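Local coordinates for ribulose-1,5-bisphosphate carboxylase/oxygenase large subunit (Rhodopseudomonas palustris, PDB 3QFW), which belongs to the RuBisCO-like proteins, relatives of the carbon-fixing carboxylase, and probably works as a magnesium-dependent enzyme whose own reaction is not settled, at residues B[19-24]-B[65-70]; B[200-205]-B[250-255]. One frame throughout, in Å; residues are numbered along the deposited sequence.

Contact 1 (B[19-24]-B[65-70])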
loop_
_atom_site.group_PDB
_atom_site.type_symbol
_atom_site.label_atom_id
_atom_site.label_comp_id
_atom_site.label_asym_id
_atom_site.label_seq_id
_atom_site.Cartn_x
_atom_site.Cartn_y
_atom_site.Cartn_z
ATOM N N GLU B 19 -12.146 22.429 -20.917
ATOM C CA GLU B 19 -13.120 21.745 -21.753
ATOM C C GLU B 19 -13.553 20.416 -21.148
ATOM O O GLU B 19 -14.724 20.038 -21.232
ATOM C CB GLU B 19 -12.530 21.518 -23.147
ATOM C CG GLU B 19 -13.195 20.403 -23.939
ATOM C CD GLU B 19 -12.312 19.889 -25.061
ATOM O OE1 GLU B 19 -11.254 20.505 -25.314
ATOM O OE2 GLU B 19 -12.673 18.867 -25.686
ATOM N N ARG B 20 -12.609 19.711 -20.533
ATOM C CA ARG B 20 -12.856 18.343 -20.084
ATOM C C ARG B 20 -12.930 18.195 -18.565
ATOM O O ARG B 20 -13.270 17.125 -18.068
ATOM C CB ARG B 20 -11.796 17.393 -20.659
ATOM C CG ARG B 20 -11.925 17.161 -22.166
ATOM C CD ARG B 20 -10.741 16.391 -22.758
ATOM N NE ARG B 20 -10.666 15.002 -22.307
ATOM C CZ ARG B 20 -10.006 14.042 -22.951
ATOM N NH1 ARG B 20 -9.375 14.316 -24.085
ATOM N NH2 ARG B 20 -9.984 12.805 -22.473
ATOM N N ILE B 21 -12.621 19.264 -17.834
ATOM C CA ILE B 21 -12.598 19.204 -16.365
ATOM C C ILE B 21 -13.959 18.869 -15.752
ATOM O O ILE B 21 -14.051 18.044 -14.846
ATOM C CB ILE B 21 -12.026 20.496 -15.717
ATOM C CG1 ILE B 21 -12.083 20.396 -14.190
ATOM C CG2 ILE B 21 -12.774 21.727 -16.202
ATOM C CD1 ILE B 21 -11.376 19.169 -13.618
ATOM N N GLU B 22 -15.018 19.503 -16.245
ATOM C CA GLU B 22 -16.363 19.188 -15.767
ATOM C C GLU B 22 -16.682 17.706 -15.954
ATOM O O GLU B 22 -17.138 17.044 -15.023
ATOM C CB GLU B 22 -17.414 20.062 -16.455
ATOM C CG GLU B 22 -17.416 21.509 -15.993
ATOM C CD GLU B 22 -17.773 21.658 -14.522
ATOM O OE1 GLU B 22 -18.220 20.666 -13.907
ATOM O OE2 GLU B 22 -17.606 22.771 -13.978
ATOM N N GLN B 23 -16.434 17.193 -17.159
ATOM C CA GLN B 23 -16.624 15.773 -17.467
ATOM C C GLN B 23 -15.726 14.882 -16.608
ATOM O O GLN B 23 -16.173 13.888 -16.033
ATOM C CB GLN B 23 -16.336 15.513 -18.954
ATOM C CG GLN B 23 -16.236 14.038 -19.336
ATOM C CD GLN B 23 -15.843 13.827 -20.796
ATOM O OE1 GLN B 23 -14.841 14.373 -21.270
ATOM N NE2 GLN B 23 -16.632 13.030 -21.513
ATOM N N ARG B 24 -14.451 15.240 -16.537
ATOM C CA ARG B 24 -13.502 14.505 -15.711
ATOM C C ARG B 24 -13.970 14.436 -14.258
ATOM O O ARG B 24 -13.857 13.400 -13.612
ATOM C CB ARG B 24 -12.123 15.151 -15.779
ATOM C CG ARG B 24 -11.070 14.403 -14.986
ATOM C CD ARG B 24 -10.869 12.995 -15.548
ATOM N NE ARG B 24 -9.857 12.265 -14.790
ATOM C CZ ARG B 24 -10.097 11.596 -13.664
ATOM N NH1 ARG B 24 -11.323 11.561 -13.155
ATOM N NH2 ARG B 24 -9.111 10.964 -13.045
ATOM N N TYR B 65 -7.060 21.720 -11.308
ATOM C CA TYR B 65 -8.299 21.983 -10.594
ATOM C C TYR B 65 -8.355 21.258 -9.264
ATOM O O TYR B 65 -7.760 20.198 -9.094
ATOM C CB TYR B 65 -9.500 21.561 -11.440
ATOM C CG TYR B 65 -9.636 22.353 -12.711
ATOM C CD1 TYR B 65 -8.985 21.954 -13.870
ATOM C CD2 TYR B 65 -10.402 23.511 -12.748
ATOM C CE1 TYR B 65 -9.100 22.683 -15.040
ATOM C CE2 TYR B 65 -10.524 24.248 -13.910
ATOM C CZ TYR B 65 -9.872 23.831 -15.054
ATOM O OH TYR B 65 -9.992 24.563 -16.212
ATOM N N ALA B 66 -9.079 21.849 -8.324
ATOM C CA ALA B 66 -9.445 21.164 -7.102
ATOM C C ALA B 66 -10.901 20.754 -7.230
ATOM O O ALA B 66 -11.757 21.560 -7.603
ATOM C CB ALA B 66 -9.246 22.067 -5.897
ATOM N N VAL B 67 -11.180 19.495 -6.934
ATOM C CA VAL B 67 -12.532 18.979 -7.062
ATOM C C VAL B 67 -12.976 18.344 -5.758
ATOM O O VAL B 67 -12.340 17.422 -5.254
ATOM C CB VAL B 67 -12.639 17.972 -8.226
ATOM C CG1 VAL B 67 -14.041 17.360 -8.296
ATOM C CG2 VAL B 67 -12.267 18.657 -9.540
ATOM N N ARG B 68 -14.059 18.878 -5.204
ATOM C CA ARG B 68 -14.656 18.342 -3.990
ATOM C C ARG B 68 -15.748 17.347 -4.347
ATOM O O ARG B 68 -16.700 17.678 -5.065
ATOM C CB ARG B 68 -15.223 19.470 -3.126
ATOM C CG ARG B 68 -14.160 20.238 -2.360
ATOM C CD ARG B 68 -14.722 21.498 -1.693
ATOM N NE ARG B 68 -15.713 21.206 -0.659
ATOM C CZ ARG B 68 -15.432 21.034 0.631
ATOM N NH1 ARG B 68 -14.179 21.094 1.052
ATOM N NH2 ARG B 68 -16.404 20.780 1.497
ATOM N N ILE B 69 -15.604 16.126 -3.848
ATOM C CA ILE B 69 -16.583 15.080 -4.099
ATOM C C ILE B 69 -17.211 14.629 -2.802
ATOM O O ILE B 69 -16.512 14.320 -1.838
ATOM C CB ILE B 69 -15.940 13.855 -4.772
ATOM C CG1 ILE B 69 -15.287 14.261 -6.092
ATOM C CG2 ILE B 69 -16.988 12.754 -5.007
ATOM C CD1 ILE B 69 -16.274 14.771 -7.112
ATOM N N GLY B 70 -18.537 14.600 -2.781
ATOM C CA GLY B 70 -19.272 14.117 -1.632
ATOM C C GLY B 70 -19.525 12.639 -1.815
ATOM O O GLY B 70 -20.232 12.235 -2.742
#
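Ile21, on helix 18-31, lies across one face of the Tyr65 ring, and a CH-pi contact carries the meeting of helix and strand. Its CG1 sits 3.6 Å from the ring centroid, 18° off the normal, thus over the face though displaced toward the rim on the CG-CD1 side. CG1 comes down anti to the backbone N (chi1 178°), and the rest of the side chain spreads along the length of the ring: CD1 rests against its root, 3.7 Å from Tyr65 CB, whereas the CG2 branch reaches toward the phenol end, 3.8 Å from Tyr65 CZ. All four side-chain carbons of Ile21, CB included, lie within touching distance of the aromatic residue, so the isoleucine spans the ring from root to phenol end. Replacing Tyr65 by an alanine would probably open a gap beneath Ile21 and leave its CG1 and CG2 without the surface on which they lie.

Purely aliphatic packing is slighter. The far methyl of the isoleucine, CD1, approaches Val67 CG2 at 4.2 Å, so Ile21 bridges two successive inward-facing residues of strand 64-71. Val57 of the neighbouring strand 53-59 also touches it.

The polar interactions of these residues are made within the helix or with the surroundings, not across the contact. Tyr65 and Val67 are tied by backbone hydrogen bonds to Ile14 and Tyr12 of strand 8-15, while Ala66 between them pairs with Ala58. Arg24, one turn further along the helix, forms a salt bridge with Asp96.

A helix laid by its apolar side on an antiparallel sheet, with strand 64-71 between 8-15 and 53-59 and the helix in the connection linking these two, is the split beta-alpha-beta arrangement of ferredoxin-like folds, as in the small N-terminal domain of RuBisCO large subunits.

Contact 2 (B[200-205]-B[250-255])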
loop_
_atom_site.group_PDB
_atom_site.type_symbol
_atom_site.label_atom_id
_atom_site.label_comp_id
_atom_site.label_asym_id
_atom_site.label_seq_id
_atom_site.Cartn_x
_atom_site.Cartn_y
_atom_site.Cartn_z
ATOM N N LEU B 200 13.605 6.499 24.550
ATOM C CA LEU B 200 12.750 5.414 24.047
ATOM C C LEU B 200 13.372 4.674 22.862
ATOM O O LEU B 200 14.105 5.261 22.063
ATOM C CB LEU B 200 11.388 5.961 23.614
ATOM C CG LEU B 200 10.465 6.592 24.656
ATOM C CD1 LEU B 200 9.435 7.460 23.960
ATOM C CD2 LEU B 200 9.781 5.524 25.493
ATOM N N TYR B 201 13.061 3.387 22.744
ATOM C CA TYR B 201 13.454 2.603 21.568
ATOM C C TYR B 201 12.244 2.097 20.780
ATOM O O TYR B 201 11.328 1.493 21.344
ATOM C CB TYR B 201 14.358 1.442 21.979
ATOM C CG TYR B 201 14.684 0.465 20.869
ATOM C CD1 TYR B 201 15.157 0.905 19.636
ATOM C CD2 TYR B 201 14.545 -0.905 21.065
ATOM C CE1 TYR B 201 15.456 -0.010 18.614
ATOM C CE2 TYR B 201 14.853 -1.807 20.063
ATOM C CZ TYR B 201 15.311 -1.359 18.846
ATOM O OH TYR B 201 15.617 -2.280 17.851
ATOM N N ALA B 202 12.252 2.346 19.474
ATOM C CA ALA B 202 11.158 1.938 18.597
ATOM C C ALA B 202 11.637 0.933 17.534
ATOM O O ALA B 202 12.114 1.322 16.475
ATOM C CB ALA B 202 10.539 3.162 17.933
ATOM N N PRO B 203 11.557 -0.366 17.842
ATOM C CA PRO B 203 11.915 -1.397 16.856
ATOM C C PRO B 203 10.866 -1.520 15.746
ATOM O O PRO B 203 9.681 -1.261 15.974
ATOM C CB PRO B 203 11.958 -2.680 17.689
ATOM C CG PRO B 203 11.095 -2.385 18.870
ATOM C CD PRO B 203 11.299 -0.938 19.171
ATOM N N ASN B 204 11.303 -1.904 14.551
ATOM C CA ASN B 204 10.391 -1.985 13.420
ATOM C C ASN B 204 9.696 -3.334 13.355
ATOM O O ASN B 204 10.347 -4.358 13.137
ATOM C CB ASN B 204 11.116 -1.704 12.100
ATOM C CG ASN B 204 10.170 -1.711 10.911
ATOM O OD1 ASN B 204 9.233 -0.915 10.854
ATOM N ND2 ASN B 204 10.406 -2.621 9.958
ATOM N N ILE B 205 8.381 -3.343 13.550
ATOM C CA ILE B 205 7.610 -4.580 13.382
ATOM C C ILE B 205 7.101 -4.752 11.948
ATOM O O ILE B 205 6.750 -3.773 11.291
ATOM C CB ILE B 205 6.462 -4.701 14.394
ATOM C CG1 ILE B 205 5.507 -3.510 14.271
ATOM C CG2 ILE B 205 7.036 -4.780 15.804
ATOM C CD1 ILE B 205 4.165 -3.746 14.924
ATOM N N VAL B 250 4.677 4.037 22.549
ATOM C CA VAL B 250 4.650 5.113 21.569
ATOM C C VAL B 250 4.668 4.467 20.177
ATOM O O VAL B 250 5.579 3.695 19.851
ATOM C CB VAL B 250 5.826 6.085 21.739
ATOM C CG1 VAL B 250 5.776 7.168 20.675
ATOM C CG2 VAL B 250 5.806 6.720 23.150
ATOM N N VAL B 251 3.657 4.764 19.368
ATOM C CA VAL B 251 3.595 4.195 18.015
ATOM C C VAL B 251 4.122 5.195 17.001
ATOM O O VAL B 251 3.507 6.238 16.767
ATOM C CB VAL B 251 2.176 3.794 17.628
ATOM C CG1 VAL B 251 2.139 3.295 16.146
ATOM C CG2 VAL B 251 1.659 2.726 18.579
ATOM N N VAL B 252 5.263 4.876 16.406
ATOM C CA VAL B 252 5.910 5.772 15.455
ATOM C C VAL B 252 5.630 5.250 14.049
ATOM O O VAL B 252 5.973 4.112 13.728
ATOM C CB VAL B 252 7.434 5.809 15.660
ATOM C CG1 VAL B 252 8.071 6.822 14.720
ATOM C CG2 VAL B 252 7.794 6.118 17.128
ATOM N N ALA B 253 5.022 6.076 13.209
ATOM C CA ALA B 253 4.743 5.660 11.843
ATOM C C ALA B 253 5.877 6.065 10.902
ATOM O O ALA B 253 6.489 7.121 11.073
ATOM C CB ALA B 253 3.413 6.227 11.371
ATOM N N HIS B 254 6.165 5.196 9.932
ATOM C CA HIS B 254 7.162 5.444 8.892
ATOM C C HIS B 254 6.478 5.471 7.519
ATOM O O HIS B 254 5.520 4.732 7.282
ATOM C CB HIS B 254 8.223 4.338 8.896
ATOM C CG HIS B 254 9.380 4.613 7.986
ATOM N ND1 HIS B 254 9.399 4.223 6.664
ATOM C CD2 HIS B 254 10.555 5.256 8.206
ATOM C CE1 HIS B 254 10.533 4.609 6.108
ATOM N NE2 HIS B 254 11.258 5.233 7.025
ATOM N N PRO B 255 6.981 6.307 6.602
ATOM C CA PRO B 255 6.250 6.505 5.347
ATOM C C PRO B 255 6.625 5.551 4.195
ATOM O O PRO B 255 6.261 5.836 3.058
ATOM C CB PRO B 255 6.623 7.942 4.970
ATOM C CG PRO B 255 8.037 8.072 5.459
ATOM C CD PRO B 255 8.057 7.309 6.779
#
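Flat groups flank the meeting of Leu200 with Val250 and of Ala202 with Val252 without entering it. Each ring carries a proline on one face: Pro203 CD lies 3.7 Å above the plane of the Tyr201 ring, and Pro255 CD 3.2 Å above that of His254, both displaced toward the rim. The imidazole also stacks with the ring of His167, and His254 packs on Asn90 of the second subunit, while the phenol hydroxyl of Tyr201 is hydrogen-bonded to Asp165.

The touch between the strands is wholly aliphatic and made by single methyl groups. Leu200 CD1 meets Val250 CG2 at 3.8 Å, the two side chains crossing at about a right angle. Two residues further on, Ala202 CB faces Val252 CG2 at 4.1 Å; with CG1 of the valine anti to the backbone N (chi1 -176°), it is the other methyl, CG2, that is turned to Ala202. Leu162 lies against Leu200, Ala202 and Val252, filling in beside both strands.

Strand 226-229 comes between the two along the chain, and Pro203 is joined to its Leu228 by a backbone hydrogen bond. Alternate residues of non-adjacent strands meeting in this way form the apolar interior of a TIM barrel, the catalytic domain of the RuBisCO family.

How the contacts relate
Both contacts are apolar and largely buried, although Leu200 of contact 2 is partly exposed, and they hold different elements in separate parts of the fold. The centre of contact 1 lies about 29 Å from the centre of the chain and the contact joins a helix to an antiparallel sheet, whereas contact 2, its centre about 10 Å from that of the chain, brings together two strands of the parallel barrel. An aromatic face gives the first its shape; the second relies on methyl groups alone. The second subunit touches contact 2, where His254 packs on it, and not contact 1. The centres are about 39 Å apart and the nearest atoms about 23 Å, so the two cores do not touch.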